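Local coordinates for SPbeta prophage-derived uncharacterized protein YorR (Bacillus subtilis, PDB 3KB2) that is of unknown function but binds a phosphorylated guanosine diphosphate with magnesium in a P-loop kinase fold, and may act as a dTMP kinase, at residues L3-G8 / D61-S66; D10-S15 / L101-S106; N67-K72 / L129-E134; V107-L112 / K123-I128. One frame throughout, in Å; residues are numbered along the deposited sequence.

Interaction 1 of 4, residues L3-G8 / D61-S66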
# COMPACT_ATOMS: atom_id res chain seq x y z
N LEU A 3 9.81 -25.69 11.70
CA LEU A 3 9.73 -24.29 11.30
C LEU A 3 8.48 -24.06 10.47
O LEU A 3 8.40 -24.52 9.33
CB LEU A 3 10.98 -23.91 10.50
CG LEU A 3 11.06 -22.49 9.94
CD1 LEU A 3 11.05 -21.48 11.07
CD2 LEU A 3 12.34 -22.36 9.11
N ILE A 4 7.51 -23.36 11.04
CA ILE A 4 6.25 -23.09 10.35
C ILE A 4 6.27 -21.75 9.64
O ILE A 4 6.44 -20.71 10.27
CB ILE A 4 5.07 -23.13 11.34
CG1 ILE A 4 5.10 -24.45 12.13
CG2 ILE A 4 3.76 -22.99 10.59
CD1 ILE A 4 4.09 -24.53 13.23
N ILE A 5 6.08 -21.78 8.33
CA ILE A 5 6.08 -20.57 7.53
C ILE A 5 4.68 -20.27 6.99
O ILE A 5 4.07 -21.10 6.31
CB ILE A 5 7.08 -20.73 6.36
CG1 ILE A 5 8.49 -20.94 6.92
CG2 ILE A 5 7.08 -19.50 5.49
CD1 ILE A 5 9.43 -21.62 5.96
N LEU A 6 4.18 -19.08 7.30
CA LEU A 6 2.85 -18.65 6.87
C LEU A 6 2.93 -17.63 5.75
O LEU A 6 3.46 -16.54 5.94
CB LEU A 6 2.09 -18.07 8.06
CG LEU A 6 2.01 -19.06 9.22
CD1 LEU A 6 1.33 -18.42 10.42
CD2 LEU A 6 1.24 -20.31 8.77
N GLU A 7 2.41 -17.99 4.59
CA GLU A 7 2.45 -17.10 3.44
C GLU A 7 1.06 -16.91 2.86
O GLU A 7 0.16 -17.71 3.10
CB GLU A 7 3.40 -17.66 2.37
CG GLU A 7 4.86 -17.71 2.79
CD GLU A 7 5.52 -16.35 2.71
OE1 GLU A 7 4.88 -15.35 3.11
OE2 GLU A 7 6.68 -16.27 2.25
N GLY A 8 0.92 -15.86 2.07
CA GLY A 8 -0.36 -15.58 1.45
C GLY A 8 -0.69 -14.11 1.52
O GLY A 8 -0.08 -13.36 2.29
N ASP A 61 5.62 -15.41 10.21
CA ASP A 61 4.47 -14.76 9.59
C ASP A 61 5.00 -13.97 8.38
O ASP A 61 5.48 -12.85 8.54
CB ASP A 61 3.81 -13.82 10.62
CG ASP A 61 2.46 -13.27 10.16
OD1 ASP A 61 1.77 -12.67 11.01
OD2 ASP A 61 2.10 -13.42 8.98
N ARG A 62 4.91 -14.57 7.20
CA ARG A 62 5.39 -13.99 5.94
C ARG A 62 6.91 -14.18 5.85
O ARG A 62 7.64 -13.82 6.77
CB ARG A 62 5.03 -12.51 5.85
CG ARG A 62 3.53 -12.28 5.85
CD ARG A 62 3.16 -11.16 4.92
NE ARG A 62 3.76 -9.91 5.35
CZ ARG A 62 3.53 -8.74 4.77
NH1 ARG A 62 2.71 -8.66 3.73
NH2 ARG A 62 4.12 -7.64 5.24
N PHE A 63 7.37 -14.72 4.73
CA PHE A 63 8.79 -15.01 4.57
C PHE A 63 9.33 -14.75 3.15
O PHE A 63 8.96 -13.77 2.52
CB PHE A 63 9.01 -16.47 5.03
CG PHE A 63 10.44 -16.81 5.36
CD1 PHE A 63 11.33 -15.84 5.80
CD2 PHE A 63 10.88 -18.12 5.24
CE1 PHE A 63 12.65 -16.17 6.11
CE2 PHE A 63 12.20 -18.46 5.56
CZ PHE A 63 13.08 -17.49 5.99
N VAL A 64 10.20 -15.64 2.66
CA VAL A 64 10.83 -15.51 1.34
C VAL A 64 9.86 -15.44 0.17
O VAL A 64 10.14 -14.77 -0.82
CB VAL A 64 11.85 -16.66 1.05
CG1 VAL A 64 13.03 -16.59 2.03
CG2 VAL A 64 11.16 -18.03 1.15
N TYR A 65 8.72 -16.11 0.26
CA TYR A 65 7.79 -16.08 -0.86
C TYR A 65 7.08 -14.74 -0.98
O TYR A 65 6.95 -14.22 -2.08
CB TYR A 65 6.81 -17.25 -0.75
CG TYR A 65 7.57 -18.56 -0.78
CD1 TYR A 65 8.34 -18.93 -1.90
CD2 TYR A 65 7.60 -19.39 0.34
CE1 TYR A 65 9.12 -20.07 -1.89
CE2 TYR A 65 8.38 -20.53 0.37
CZ TYR A 65 9.13 -20.87 -0.74
OH TYR A 65 9.91 -22.02 -0.68
N SER A 66 6.66 -14.16 0.14
CA SER A 66 6.03 -12.85 0.07
C SER A 66 7.05 -11.85 -0.49
O SER A 66 6.67 -10.90 -1.16
CB SER A 66 5.59 -12.37 1.46
OG SER A 66 4.66 -13.26 2.03
O HOH W 1 0.87 -10.37 2.51

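Interaction 2 of 4, residues D10-S15 / L101-S106. With MG (magnesium ion), chain D; G3D (guanosine-3'-monophosphate-5'-diphosphate), chain C.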
# COMPACT_ATOMS: atom_id res chain seq x y z
N ASP A 10 -2.95 -10.53 2.13
CA ASP A 10 -3.53 -9.94 3.33
C ASP A 10 -4.92 -10.46 3.67
O ASP A 10 -5.67 -10.92 2.80
CB ASP A 10 -3.63 -8.43 3.19
CG ASP A 10 -2.29 -7.75 3.26
OD1 ASP A 10 -2.28 -6.50 3.24
OD2 ASP A 10 -1.26 -8.45 3.33
N CYS A 11 -5.26 -10.36 4.95
CA CYS A 11 -6.57 -10.77 5.42
C CYS A 11 -6.90 -12.24 5.16
O CYS A 11 -8.04 -12.57 4.82
CB CYS A 11 -7.64 -9.87 4.79
SG CYS A 11 -7.45 -8.14 5.28
N CYS A 12 -5.91 -13.10 5.32
CA CYS A 12 -6.14 -14.52 5.12
C CYS A 12 -5.85 -15.31 6.38
O CYS A 12 -5.43 -16.46 6.33
CB CYS A 12 -5.31 -15.04 3.94
SG CYS A 12 -5.91 -14.46 2.32
N PHE A 13 -6.07 -14.67 7.53
CA PHE A 13 -5.89 -15.28 8.83
C PHE A 13 -4.46 -15.64 9.22
O PHE A 13 -4.24 -16.31 10.22
CB PHE A 13 -6.77 -16.55 8.93
CG PHE A 13 -8.22 -16.35 8.52
CD1 PHE A 13 -8.80 -15.08 8.49
CD2 PHE A 13 -9.03 -17.45 8.22
CE1 PHE A 13 -10.15 -14.91 8.18
CE2 PHE A 13 -10.39 -17.28 7.91
CZ PHE A 13 -10.94 -16.02 7.89
N LYS A 14 -3.47 -15.19 8.45
CA LYS A 14 -2.08 -15.52 8.75
C LYS A 14 -1.66 -15.24 10.19
O LYS A 14 -1.20 -16.14 10.89
CB LYS A 14 -1.13 -14.83 7.77
CG LYS A 14 -1.38 -15.25 6.32
CD LYS A 14 -0.22 -14.91 5.40
CE LYS A 14 0.18 -13.45 5.52
NZ LYS A 14 -0.98 -12.59 5.34
N SER A 15 -1.84 -14.00 10.63
CA SER A 15 -1.44 -13.62 11.99
C SER A 15 -2.26 -14.26 13.09
O SER A 15 -1.76 -14.53 14.19
CB SER A 15 -1.48 -12.10 12.11
OG SER A 15 -0.46 -11.56 11.29
N LEU A 101 -1.93 -19.54 2.80
CA LEU A 101 -3.31 -19.25 3.11
C LEU A 101 -3.84 -18.27 2.07
O LEU A 101 -3.25 -17.21 1.85
CB LEU A 101 -3.42 -18.65 4.51
CG LEU A 101 -2.91 -19.51 5.66
CD1 LEU A 101 -3.25 -18.84 6.99
CD2 LEU A 101 -3.55 -20.89 5.60
N HIS A 102 -4.95 -18.63 1.43
CA HIS A 102 -5.53 -17.76 0.41
C HIS A 102 -7.04 -17.64 0.51
O HIS A 102 -7.65 -18.03 1.51
CB HIS A 102 -5.15 -18.29 -0.98
CG HIS A 102 -5.62 -19.69 -1.23
ND1 HIS A 102 -4.98 -20.79 -0.70
CD2 HIS A 102 -6.69 -20.17 -1.90
CE1 HIS A 102 -5.64 -21.89 -1.03
NE2 HIS A 102 -6.68 -21.54 -1.76
N ALA A 103 -7.64 -17.09 -0.54
CA ALA A 103 -9.10 -16.93 -0.63
C ALA A 103 -9.41 -16.27 -1.97
O ALA A 103 -8.54 -15.61 -2.56
CB ALA A 103 -9.61 -16.06 0.50
N ASP A 104 -10.63 -16.45 -2.46
CA ASP A 104 -11.02 -15.84 -3.72
C ASP A 104 -10.87 -14.33 -3.60
O ASP A 104 -10.83 -13.79 -2.50
CB ASP A 104 -12.48 -16.20 -4.07
CG ASP A 104 -12.64 -17.65 -4.53
OD1 ASP A 104 -11.63 -18.26 -4.96
OD2 ASP A 104 -13.78 -18.18 -4.47
N PRO A 105 -10.74 -13.63 -4.74
CA PRO A 105 -10.59 -12.17 -4.78
C PRO A 105 -11.78 -11.47 -4.14
O PRO A 105 -11.64 -10.49 -3.41
CB PRO A 105 -10.48 -11.86 -6.27
CG PRO A 105 -9.81 -13.08 -6.80
CD PRO A 105 -10.52 -14.20 -6.08
N SER A 106 -12.97 -11.98 -4.43
CA SER A 106 -14.19 -11.41 -3.87
C SER A 106 -14.12 -11.39 -2.35
O SER A 106 -14.41 -10.38 -1.72
CB SER A 106 -15.40 -12.21 -4.34
OG SER A 106 -16.53 -11.88 -3.56
MG MG D . -0.71 -10.12 9.50
PB G3D C . -3.65 -11.41 8.01
O1B G3D C . -3.51 -10.16 7.14
O2B G3D C . -3.46 -12.71 7.35
O3B G3D C . -2.60 -11.27 9.28
PA G3D C . -5.35 -11.70 10.30
O3A G3D C . -5.02 -11.40 8.75
O1A G3D C . -4.92 -13.03 10.70
O2A G3D C . -4.85 -10.48 11.09
O5' G3D C . -7.01 -11.76 10.25
C5' G3D C . -7.55 -10.65 9.42
C4' G3D C . -9.00 -10.61 10.10
O4' G3D C . -9.82 -11.78 9.89
C3' G3D C . -9.11 -10.35 11.51
O3' G3D C . -10.10 -9.41 11.81
C2' G3D C . -9.23 -11.69 12.29
O2' G3D C . -9.91 -11.57 13.41
C1' G3D C . -10.32 -12.30 11.12
N9 G3D C . -10.41 -13.80 11.33
C8 G3D C . -9.39 -14.55 11.89
N7 G3D C . -9.99 -15.76 11.82
C5 G3D C . -11.32 -15.75 11.40
C6 G3D C . -12.10 -16.73 11.27
O6 G3D C . -12.11 -17.99 11.41
N1 G3D C . -13.40 -16.28 10.66
C2 G3D C . -13.48 -15.02 10.43
N2 G3D C . -14.75 -14.61 9.75
N3 G3D C . -12.63 -14.01 10.48
C4 G3D C . -11.54 -14.51 11.06
P1 G3D C . -9.96 -8.26 12.52
O4P G3D C . -10.26 -8.46 13.91
O5P G3D C . -11.13 -7.36 11.89
O6P G3D C . -8.78 -7.34 12.22
O HOH W 2 -2.51 -9.47 10.88
O HOH W 3 0.61 -11.44 8.21
O HOH W 4 0.51 -8.37 10.36
O HOH W 5 -1.16 -8.97 7.61

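Interaction 3 of 4, residues N67-K72 / L129-E134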
# COMPACT_ATOMS: atom_id res chain seq x y z
N ASN A 67 8.33 -12.07 -0.21
CA ASN A 67 9.35 -11.16 -0.73
C ASN A 67 9.31 -11.16 -2.25
O ASN A 67 9.34 -10.10 -2.87
CB ASN A 67 10.74 -11.55 -0.27
CG ASN A 67 11.82 -10.72 -0.92
OD1 ASN A 67 11.96 -9.53 -0.64
ND2 ASN A 67 12.57 -11.33 -1.81
N LEU A 68 9.24 -12.35 -2.85
CA LEU A 68 9.17 -12.49 -4.29
C LEU A 68 7.97 -11.78 -4.91
O LEU A 68 8.04 -11.27 -6.03
CB LEU A 68 9.14 -13.97 -4.66
CG LEU A 68 10.50 -14.63 -4.89
CD1 LEU A 68 11.49 -14.20 -3.82
CD2 LEU A 68 10.32 -16.15 -4.89
N VAL A 69 6.85 -11.76 -4.18
CA VAL A 69 5.61 -11.12 -4.63
C VAL A 69 5.72 -9.59 -4.60
O VAL A 69 5.57 -8.92 -5.64
CB VAL A 69 4.41 -11.55 -3.72
CG1 VAL A 69 3.16 -10.71 -4.00
CG2 VAL A 69 4.11 -13.03 -3.95
N TYR A 70 6.00 -9.04 -3.42
CA TYR A 70 6.09 -7.60 -3.24
C TYR A 70 7.26 -6.91 -3.91
O TYR A 70 7.26 -5.68 -4.04
CB TYR A 70 6.05 -7.27 -1.75
CG TYR A 70 4.72 -7.63 -1.12
CD1 TYR A 70 3.54 -7.02 -1.56
CD2 TYR A 70 4.63 -8.60 -0.12
CE1 TYR A 70 2.30 -7.37 -1.03
CE2 TYR A 70 3.38 -8.96 0.42
CZ TYR A 70 2.23 -8.34 -0.04
OH TYR A 70 1.00 -8.70 0.46
N ALA A 71 8.25 -7.68 -4.35
CA ALA A 71 9.41 -7.11 -5.03
C ALA A 71 9.01 -6.71 -6.45
O ALA A 71 9.65 -5.88 -7.08
CB ALA A 71 10.55 -8.12 -5.06
N LYS A 72 7.92 -7.31 -6.93
CA LYS A 72 7.43 -7.00 -8.26
C LYS A 72 6.41 -5.87 -8.21
O LYS A 72 5.87 -5.47 -9.24
CB LYS A 72 6.80 -8.25 -8.88
CG LYS A 72 7.70 -9.46 -8.94
CD LYS A 72 8.92 -9.22 -9.81
CE LYS A 72 9.83 -10.44 -9.83
NZ LYS A 72 11.11 -10.16 -10.53
N LEU A 129 -2.82 -11.51 -5.85
CA LEU A 129 -3.32 -12.85 -5.58
C LEU A 129 -2.73 -13.84 -6.58
O LEU A 129 -2.34 -14.94 -6.21
CB LEU A 129 -4.85 -12.88 -5.68
CG LEU A 129 -5.64 -12.12 -4.62
CD1 LEU A 129 -7.13 -12.34 -4.84
CD2 LEU A 129 -5.25 -12.60 -3.24
N GLU A 130 -2.67 -13.43 -7.84
CA GLU A 130 -2.12 -14.28 -8.90
C GLU A 130 -0.64 -14.53 -8.71
O GLU A 130 -0.18 -15.64 -8.95
CB GLU A 130 -2.34 -13.63 -10.27
CG GLU A 130 -3.36 -14.35 -11.15
CD GLU A 130 -3.05 -15.83 -11.32
OE1 GLU A 130 -1.90 -16.18 -11.66
OE2 GLU A 130 -3.98 -16.65 -11.11
N LEU A 131 0.09 -13.50 -8.31
CA LEU A 131 1.53 -13.63 -8.07
C LEU A 131 1.78 -14.68 -7.00
O LEU A 131 2.67 -15.52 -7.15
CB LEU A 131 2.12 -12.28 -7.63
CG LEU A 131 2.66 -11.36 -8.73
CD1 LEU A 131 2.94 -9.96 -8.19
CD2 LEU A 131 3.93 -11.98 -9.27
N TYR A 132 0.99 -14.63 -5.93
CA TYR A 132 1.12 -15.59 -4.84
C TYR A 132 0.89 -17.01 -5.35
O TYR A 132 1.67 -17.91 -5.06
CB TYR A 132 0.13 -15.28 -3.71
CG TYR A 132 0.71 -14.43 -2.59
CD1 TYR A 132 0.35 -13.09 -2.43
CD2 TYR A 132 1.64 -14.97 -1.71
CE1 TYR A 132 0.92 -12.30 -1.41
CE2 TYR A 132 2.21 -14.20 -0.69
CZ TYR A 132 1.85 -12.88 -0.55
OH TYR A 132 2.44 -12.15 0.46
N ARG A 133 -0.17 -17.22 -6.12
CA ARG A 133 -0.40 -18.56 -6.63
C ARG A 133 0.79 -19.05 -7.42
O ARG A 133 1.28 -20.15 -7.20
CB ARG A 133 -1.66 -18.61 -7.50
CG ARG A 133 -2.93 -18.46 -6.70
CD ARG A 133 -4.05 -19.26 -7.30
NE ARG A 133 -4.39 -18.81 -8.65
CZ ARG A 133 -5.39 -19.32 -9.36
NH1 ARG A 133 -6.15 -20.29 -8.87
NH2 ARG A 133 -5.65 -18.84 -10.58
N GLU A 134 1.28 -18.20 -8.32
CA GLU A 134 2.41 -18.54 -9.17
C GLU A 134 3.70 -18.79 -8.38
O GLU A 134 4.41 -19.77 -8.64
CB GLU A 134 2.64 -17.43 -10.20
CG GLU A 134 3.45 -17.85 -11.42
CD GLU A 134 3.56 -16.74 -12.46
OE1 GLU A 134 3.97 -17.04 -13.60
OE2 GLU A 134 3.25 -15.57 -12.13
O HOH W 1 0.87 -10.37 2.51

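Interaction 4 of 4, residues V107-L112 / K123-I128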
# COMPACT_ATOMS: atom_id res chain seq x y z
N VAL A 107 -13.71 -12.52 -1.76
CA VAL A 107 -13.59 -12.65 -0.31
C VAL A 107 -12.56 -11.69 0.27
O VAL A 107 -12.78 -11.08 1.32
CB VAL A 107 -13.18 -14.07 0.08
CG1 VAL A 107 -13.18 -14.24 1.59
CG2 VAL A 107 -14.11 -15.07 -0.58
N ILE A 108 -11.43 -11.58 -0.41
CA ILE A 108 -10.37 -10.69 0.02
C ILE A 108 -10.86 -9.26 -0.02
O ILE A 108 -10.71 -8.51 0.94
CB ILE A 108 -9.13 -10.84 -0.90
CG1 ILE A 108 -8.57 -12.26 -0.77
CG2 ILE A 108 -8.08 -9.78 -0.57
CD1 ILE A 108 -8.22 -12.64 0.65
N LYS A 109 -11.45 -8.87 -1.14
CA LYS A 109 -11.95 -7.52 -1.27
C LYS A 109 -12.94 -7.18 -0.16
O LYS A 109 -12.92 -6.07 0.38
CB LYS A 109 -12.58 -7.35 -2.65
CG LYS A 109 -11.55 -7.47 -3.76
CD LYS A 109 -12.20 -7.54 -5.12
CE LYS A 109 -11.18 -7.89 -6.19
NZ LYS A 109 -11.83 -7.97 -7.52
N LYS A 110 -13.78 -8.14 0.19
CA LYS A 110 -14.77 -7.94 1.25
C LYS A 110 -14.06 -7.68 2.59
O LYS A 110 -14.41 -6.77 3.32
CB LYS A 110 -15.65 -9.19 1.39
CG LYS A 110 -16.79 -9.03 2.39
CD LYS A 110 -16.85 -10.20 3.37
CE LYS A 110 -17.11 -11.53 2.69
NZ LYS A 110 -18.42 -11.51 1.98
N ARG A 111 -13.06 -8.48 2.91
CA ARG A 111 -12.36 -8.31 4.16
C ARG A 111 -11.65 -6.97 4.23
O ARG A 111 -11.47 -6.42 5.31
CB ARG A 111 -11.40 -9.47 4.37
CG ARG A 111 -12.14 -10.79 4.50
CD ARG A 111 -11.21 -11.97 4.71
NE ARG A 111 -12.00 -13.19 4.84
CZ ARG A 111 -11.50 -14.41 4.71
NH1 ARG A 111 -10.21 -14.59 4.45
NH2 ARG A 111 -12.32 -15.46 4.83
N LEU A 112 -11.25 -6.44 3.08
CA LEU A 112 -10.58 -5.14 3.01
C LEU A 112 -11.59 -4.02 3.28
O LEU A 112 -11.29 -3.06 3.98
CB LEU A 112 -9.93 -4.95 1.63
CG LEU A 112 -8.68 -5.80 1.37
CD1 LEU A 112 -8.24 -5.70 -0.08
CD2 LEU A 112 -7.59 -5.34 2.30
N LYS A 123 -8.12 -4.41 -9.48
CA LYS A 123 -7.07 -4.92 -10.34
C LYS A 123 -5.76 -5.22 -9.60
O LYS A 123 -5.12 -6.25 -9.86
CB LYS A 123 -6.80 -3.93 -11.48
CG LYS A 123 -7.69 -4.14 -12.69
CD LYS A 123 -7.10 -3.44 -13.91
CE LYS A 123 -7.60 -4.07 -15.20
NZ LYS A 123 -6.79 -3.66 -16.39
N ASP A 124 -5.36 -4.34 -8.69
CA ASP A 124 -4.12 -4.55 -7.93
C ASP A 124 -4.24 -5.81 -7.09
O ASP A 124 -3.33 -6.64 -7.06
CB ASP A 124 -3.82 -3.37 -7.01
CG ASP A 124 -2.40 -3.43 -6.46
OD1 ASP A 124 -2.10 -2.73 -5.46
OD2 ASP A 124 -1.57 -4.16 -7.04
N ILE A 125 -5.36 -5.93 -6.38
CA ILE A 125 -5.60 -7.09 -5.53
C ILE A 125 -5.52 -8.37 -6.34
O ILE A 125 -5.02 -9.39 -5.85
CB ILE A 125 -6.98 -7.01 -4.86
CG1 ILE A 125 -7.03 -5.79 -3.93
CG2 ILE A 125 -7.27 -8.29 -4.10
CD1 ILE A 125 -5.92 -5.75 -2.90
N ASP A 126 -6.01 -8.33 -7.58
CA ASP A 126 -5.98 -9.52 -8.43
C ASP A 126 -4.57 -9.92 -8.81
O ASP A 126 -4.23 -11.10 -8.75
CB ASP A 126 -6.76 -9.28 -9.72
CG ASP A 126 -8.24 -9.18 -9.47
OD1 ASP A 126 -8.82 -10.15 -8.94
OD2 ASP A 126 -8.81 -8.12 -9.80
N SER A 127 -3.77 -8.95 -9.23
CA SER A 127 -2.40 -9.23 -9.63
C SER A 127 -1.57 -9.78 -8.48
O SER A 127 -0.68 -10.61 -8.67
CB SER A 127 -1.74 -7.96 -10.17
OG SER A 127 -1.54 -7.01 -9.14
N ILE A 128 -1.86 -9.32 -7.27
CA ILE A 128 -1.14 -9.79 -6.10
C ILE A 128 -1.52 -11.23 -5.78
O ILE A 128 -0.66 -12.05 -5.48
CB ILE A 128 -1.42 -8.90 -4.88
CG1 ILE A 128 -0.75 -7.54 -5.08
CG2 ILE A 128 -0.88 -9.55 -3.62
CD1 ILE A 128 -1.00 -6.59 -3.95

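Interaction 1 of 4, residues L3-G8 / D61-S66
E7, the last residue of strand 3-7, sends its carboxylate to the N-terminal end of helix 64-70, where F63, Y65 and S66 surround it, and this one side chain covers more of the contact than any other. From CB the chain swings CG anti to the carbonyl carbon (chi1 -66°), where E7 CG rests 4.0 Å from Y65 CD2. A second bend at chi2 brings the carboxylate to the start of the helix. There OE1 accepts the backbone amide of F63, with F63 N 3.0 Å from E7 OE1 and a fairly straight N-H line of 156°, arriving from above the carboxylate plane rather than within it. The same oxygen faces S66 OG at a modelled separation so short that its exact value is doubtful. OE2 takes the amide of S66 (S66 N to E7 OE2, 3.0 Å) and, more weakly, that of Y65. With donors on both oxygens the buried carboxylate is held against rotation, and the helix start would probably favour its charged form. Beside it, I5 CG2 packs 3.6 Å from F63 CB, while R62 N donates to L6 O at 2.8 Å, continuing the parallel pairing of L6 with D61. D61 itself turns to S15, near the magnesium. Strand 3-7 running into the phosphate-binding loop beside strand 58-61 is the P-loop kinase core; D61-R62 is consistent with the Asp-Arg motif of thymidylate kinases.

Interaction 2 of 4, residues D10-S15 / L101-S106
C12 and L101 make the dense part of this contact: L101 CD1 lies 3.3 Å from C12 O, and the two CB atoms, C12 CB and L101 CB, are 4.1 Å apart. The leucine holds its CG anti to the carbonyl carbon (chi1 -59°), which carries CD1 past the C12 carbonyl to the start of helix 14-25, where it also touches K14 CA. The K14 and L101 side chains run antiparallel alongside one another, with L101 CD1 beside K14 CG, while the lysine amine turns to phosphate. Segment 10-15 belongs to a P-loop (Walker A motif), with K14 and S15 as its Lys-Ser pair and strand 96-102 lying behind it. C11 N donates to G3D O1B at 2.8 Å and K14 N to G3D O2B at 2.7 Å; K14 NZ, held also by P9 O, reaches O2B as well. The F13 ring offers one face to the guanine, whose C5 stands 3.5 Å above the ring plane of F13 but toward the rim. Packing thins along the second segment. C12 SG comes only to 3.8 Å from H102 C, the A103 methyl is farther still, and beyond it D104 and S106 are solvent-exposed, at the start of helix 105-115. Water dominates at the metal too: four water molecules join S15 OG and G3D O3B around the magnesium, with S15 OG 2.3 Å from the ion; S15 OG is also hydrogen-bonded to D61 OD1.

Interaction 3 of 4, residues N67-K72 / L129-E134
V69 lies over one face of the Y132 ring, and this perpendicular meeting of valine and tyrosine sets the geometry of the contact. V69 CG2 is 3.8 Å from the centroid of the Y132 ring and only 6° off the ring normal, a well-centred CH-pi contact. The other branch, CG1, stands anti to the backbone N of V69 (chi1 169°) and drops over the ring's flank, 3.8 Å from Y132 CE1. That same methyl also meets L131, with V69 CG1 to L131 CB at 4.1 Å, so the valine fills the angle between two consecutive side chains of helix 122-137. L131 points its CD1 at the backbone of the opposing helix, 3.8 Å from V69 O, and touches the CB of K72 beyond.

The two tyrosines relate differently. Their side chains are inclined to each other rather than stacked: Y132 OH comes 3.3 Å from Y70 CE2, whereas Y70 OH sits near the plane of the Y132 ring, at its edge. A water joins the hydroxyls, accepting from Y70 OH at 2.6 Å and lying 3.1 Å from Y132 OH; the latter is also bonded to S66 OG. The polar ends of both rings thus converge toward R62 and the P-loop, while the aliphatic contacts extend toward the more exposed K72. This is a helix-helix packing contact of the P-loop kinase fold, joining the helix that follows the D61-R62-F63 turn to helix 122-137, with Y70 about 8 Å (nearest atoms) from the bound nucleotide.

Interaction 4 of 4, residues V107-L112 / K123-I128
Two consecutive helices of the P-loop kinase fold, 105-115 and 122-137, joined by a short loop, pack together where I108, K109 and L112 meet I125 and D126; the connection between them probably corresponds to the lid of nucleoside monophosphate kinases. The N-to-C directions of the short segments are 126° apart, and their axes are 10.8 Å apart at closest approach. Such a separation agrees with contact made by side-chain ends rather than by the backbones.

I125 carries most of it and divides its two branches between two partners. Its CG2, anti to the backbone N (chi1 for CG1 -63°), meets I108 CG2 at 3.9 Å, the two side chains inclined to one another. Its longer branch goes the other way: I125 CD1 and L112 CD1 approach tip to tip at 3.7 Å. I108 then continues away from this contact toward C12 and A103, linking the helix pair to the phosphate-binding loop.

A charged pair borders the apolar patch. K109 is extended beyond CG and its side chain crosses that of D126 at about a right angle, with K109 NZ 3.8 Å from D126 OD2. This is a long salt bridge, better read as electrostatic attraction than as a firm bond. R111, one turn along from V107, leaves the interface for the nucleotide side, where its guanidinium donates to C11 O and T148 O. On the second helix, the carbonyl O of D124 takes two donors, the amide I128 N and the hydroxyl S127 OG, the latter 2.8 Å from D124 O.

Interaction 2 holds the phosphate-binding part of the nucleotide site, through residues 10-15, and the others connect to it in steps. Interaction 1 shares its sheet: L101 N lies 2.8 Å from E7 O, a probable hydrogen bond between neighbouring strands, and D61 OD1 reaches the metal ligand S15 OG at 2.5 Å, a probable hydrogen bond making D61 second-shell to the magnesium. Interaction 3 continues helix 64-70 from interaction 1; S66 OG and Y132 OH lie 2.9 Å apart, and one water bridges R62, G8 and the two tyrosines. Interaction 4 lies 9 Å, centre to centre, from interaction 2, with F13 CZ 3.4 Å from R111 NH2. Interactions 3 and 4 occupy consecutive turns of helix 122-137.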